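Local atomic coordinates of cytochrome P450 (CYP102L1) (Mycobacterium phage Adler, PDB entry 6N6Q), a protein that probably acts as a haem-dependent monooxygenase of the cytochrome P450 superfamily, encoded by a mycobacterial virus and carrying iron protoporphyrin IX. Residues Asp47-Gln52 with Arg58-Asp63. Residues are numbered along the deposited sequence; the frame is centred on the assembly and turned at random.
Sequences DGIFEQ and RVVVVD
Phe50 and Val61 face each other in an antiparallel hydrogen-bonded pair, and their side chains make a CH-pi contact on one face of the sheet. CG of Phe50 is set between its own backbone N and carbonyl carbon (chi1 58°), which swings the ring over the neighbouring strand. Val61 CB then sits 3.9 Å from the centroid of the Phe50 ring, 26° off the ring normal and displaced toward the rim at CZ. At the edge of the same ring, near its plane, lies Asp63 OD2, a looser neighbour of Phe50 CE1 at 4.1 Å.

The backbone evidence for the pairing is reciprocal: Val61 N donates to Phe50 O at 3.0 Å, and Phe50 N returns a bond to Val61 O. A second such pair joins Gln52 and Val59, where Val59 N to Gln52 O is the sound bond and the reverse one is weak. Beyond the strand end, Asp63 N donates to Gly48 O at 3.0 Å.

The other face carries Ile49, Glu51, Val60 and Val62. With CG1 anti to its backbone N, Ile49 lays CG1 3.7 Å from Val60 CG1 while running alongside Val62. Glu51 crosses Arg58, its carboxylate lying against Arg58 CD; the salt bridge, Glu51 OE2 to Arg58 NH1, is 3.3 Å long, with the carboxylate and guanidinium planes 37° apart.

These two strands form a beta hairpin at the margin of the P450 mixed sheet. Strand 49-53 is outermost, whereas 58-62 also bonds to Phe372 and Asn374 of the parallel strand 370-374. Helix 35-43 packs against Phe50, Gln52 and Val61; helix 65-71 meets Ile49 and Val62 on the other face.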
loop_
_atom_site.group_PDB
_atom_site.type_symbol
_atom_site.label_atom_id
_atom_site.label_comp_id
_atom_site.label_asym_id
_atom_site.label_seq_id
_atom_site.Cartn_x
_atom_site.Cartn_y
_atom_site.Cartn_z
ATOM N N ASP A 47 -15.614 22.715 8.168
ATOM C CA ASP A 47 -16.762 21.854 8.426
ATOM C C ASP A 47 -16.831 20.672 7.463
ATOM O O ASP A 47 -17.913 20.265 7.036
ATOM C CB ASP A 47 -18.059 22.657 8.365
ATOM C CG ASP A 47 -18.381 23.340 9.678
ATOM O OD1 ASP A 47 -18.202 22.701 10.736
ATOM O OD2 ASP A 47 -18.812 24.512 9.652
ATOM N N GLY A 48 -15.679 20.102 7.111
ATOM C CA GLY A 48 -15.637 18.896 6.309
ATOM C C GLY A 48 -15.209 19.077 4.868
ATOM O O GLY A 48 -15.055 18.073 4.161
ATOM N N ILE A 49 -15.011 20.310 4.403
ATOM C CA ILE A 49 -14.572 20.550 3.032
ATOM C C ILE A 49 -14.030 21.970 2.955
ATOM O O ILE A 49 -14.524 22.876 3.632
ATOM C CB ILE A 49 -15.722 20.305 2.021
ATOM C CG1 ILE A 49 -15.191 20.306 0.585
ATOM C CG2 ILE A 49 -16.824 21.334 2.197
ATOM C CD1 ILE A 49 -16.238 19.968 -0.453
ATOM N N PHE A 50 -13.003 22.161 2.131
ATOM C CA PHE A 50 -12.294 23.435 2.041
ATOM C C PHE A 50 -11.323 23.365 0.867
ATOM O O PHE A 50 -11.246 22.357 0.157
ATOM C CB PHE A 50 -11.560 23.754 3.346
ATOM C CG PHE A 50 -10.573 22.697 3.758
ATOM C CD1 PHE A 50 -10.988 21.583 4.470
ATOM C CD2 PHE A 50 -9.232 22.817 3.431
ATOM C CE1 PHE A 50 -10.085 20.606 4.846
ATOM C CE2 PHE A 50 -8.324 21.842 3.805
ATOM C CZ PHE A 50 -8.750 20.738 4.516
ATOM N N GLU A 51 -10.577 24.453 0.672
ATOM C CA GLU A 51 -9.522 24.539 -0.325
ATOM C C GLU A 51 -8.182 24.758 0.364
ATOM O O GLU A 51 -8.112 25.289 1.475
ATOM C CB GLU A 51 -9.766 25.685 -1.316
ATOM C CG GLU A 51 -10.935 25.498 -2.259
ATOM C CD GLU A 51 -11.088 26.676 -3.203
ATOM O OE1 GLU A 51 -10.750 27.808 -2.794
ATOM O OE2 GLU A 51 -11.530 26.472 -4.354
ATOM N N GLN A 52 -7.108 24.358 -0.318
ATOM C CA GLN A 52 -5.768 24.546 0.220
ATOM C C GLN A 52 -4.739 24.389 -0.892
ATOM O O GLN A 52 -4.837 23.472 -1.709
ATOM C CB GLN A 52 -5.473 23.553 1.348
ATOM C CG GLN A 52 -4.152 23.809 2.045
ATOM C CD GLN A 52 -4.084 25.196 2.649
ATOM O OE1 GLN A 52 -5.048 25.670 3.248
ATOM N NE2 GLN A 52 -2.946 25.859 2.484
ATOM N N ARG A 58 -3.967 23.772 -6.013
ATOM C CA ARG A 58 -4.971 23.902 -4.970
ATOM C C ARG A 58 -5.961 22.756 -5.108
ATOM O O ARG A 58 -6.396 22.430 -6.217
ATOM C CB ARG A 58 -5.696 25.247 -5.059
ATOM C CG ARG A 58 -7.049 25.267 -4.364
ATOM C CD ARG A 58 -7.565 26.683 -4.167
ATOM N NE ARG A 58 -7.345 27.523 -5.340
ATOM C CZ ARG A 58 -8.090 27.484 -6.440
ATOM N NH1 ARG A 58 -9.105 26.637 -6.529
ATOM N NH2 ARG A 58 -7.814 28.288 -7.457
ATOM N N VAL A 59 -6.303 22.133 -3.986
ATOM C CA VAL A 59 -7.152 20.950 -3.984
ATOM C C VAL A 59 -8.329 21.176 -3.046
ATOM O O VAL A 59 -8.181 21.771 -1.972
ATOM C CB VAL A 59 -6.358 19.689 -3.581
ATOM C CG1 VAL A 59 -5.707 19.867 -2.215
ATOM C CG2 VAL A 59 -7.251 18.467 -3.605
ATOM N N VAL A 60 -9.506 20.725 -3.469
ATOM C CA VAL A 60 -10.671 20.672 -2.595
ATOM C C VAL A 60 -10.534 19.425 -1.728
ATOM O O VAL A 60 -10.632 18.299 -2.223
ATOM C CB VAL A 60 -11.977 20.654 -3.394
ATOM C CG1 VAL A 60 -13.169 20.547 -2.456
ATOM C CG2 VAL A 60 -12.082 21.897 -4.268
ATOM N N VAL A 61 -10.289 19.621 -0.438
ATOM C CA VAL A 61 -10.088 18.527 0.504
ATOM C C VAL A 61 -11.413 18.226 1.190
ATOM O O VAL A 61 -12.078 19.135 1.700
ATOM C CB VAL A 61 -9.002 18.873 1.536
ATOM C CG1 VAL A 61 -8.804 17.720 2.507
ATOM C CG2 VAL A 61 -7.700 19.226 0.836
ATOM N N VAL A 62 -11.797 16.954 1.200
ATOM C CA VAL A 62 -13.009 16.493 1.870
ATOM C C VAL A 62 -12.587 15.555 2.992
ATOM O O VAL A 62 -11.927 14.539 2.742
ATOM C CB VAL A 62 -13.969 15.789 0.898
ATOM C CG1 VAL A 62 -15.314 15.557 1.561
ATOM C CG2 VAL A 62 -14.130 16.604 -0.376
ATOM N N ASP A 63 -12.961 15.899 4.228
ATOM C CA ASP A 63 -12.631 15.074 5.384
ATOM C C ASP A 63 -13.816 14.871 6.322
ATOM O O ASP A 63 -13.619 14.425 7.458
ATOM C CB ASP A 63 -11.449 15.673 6.160
ATOM C CG ASP A 63 -11.728 17.076 6.668
ATOM O OD1 ASP A 63 -12.735 17.676 6.244
ATOM O OD2 ASP A 63 -10.939 17.581 7.497
#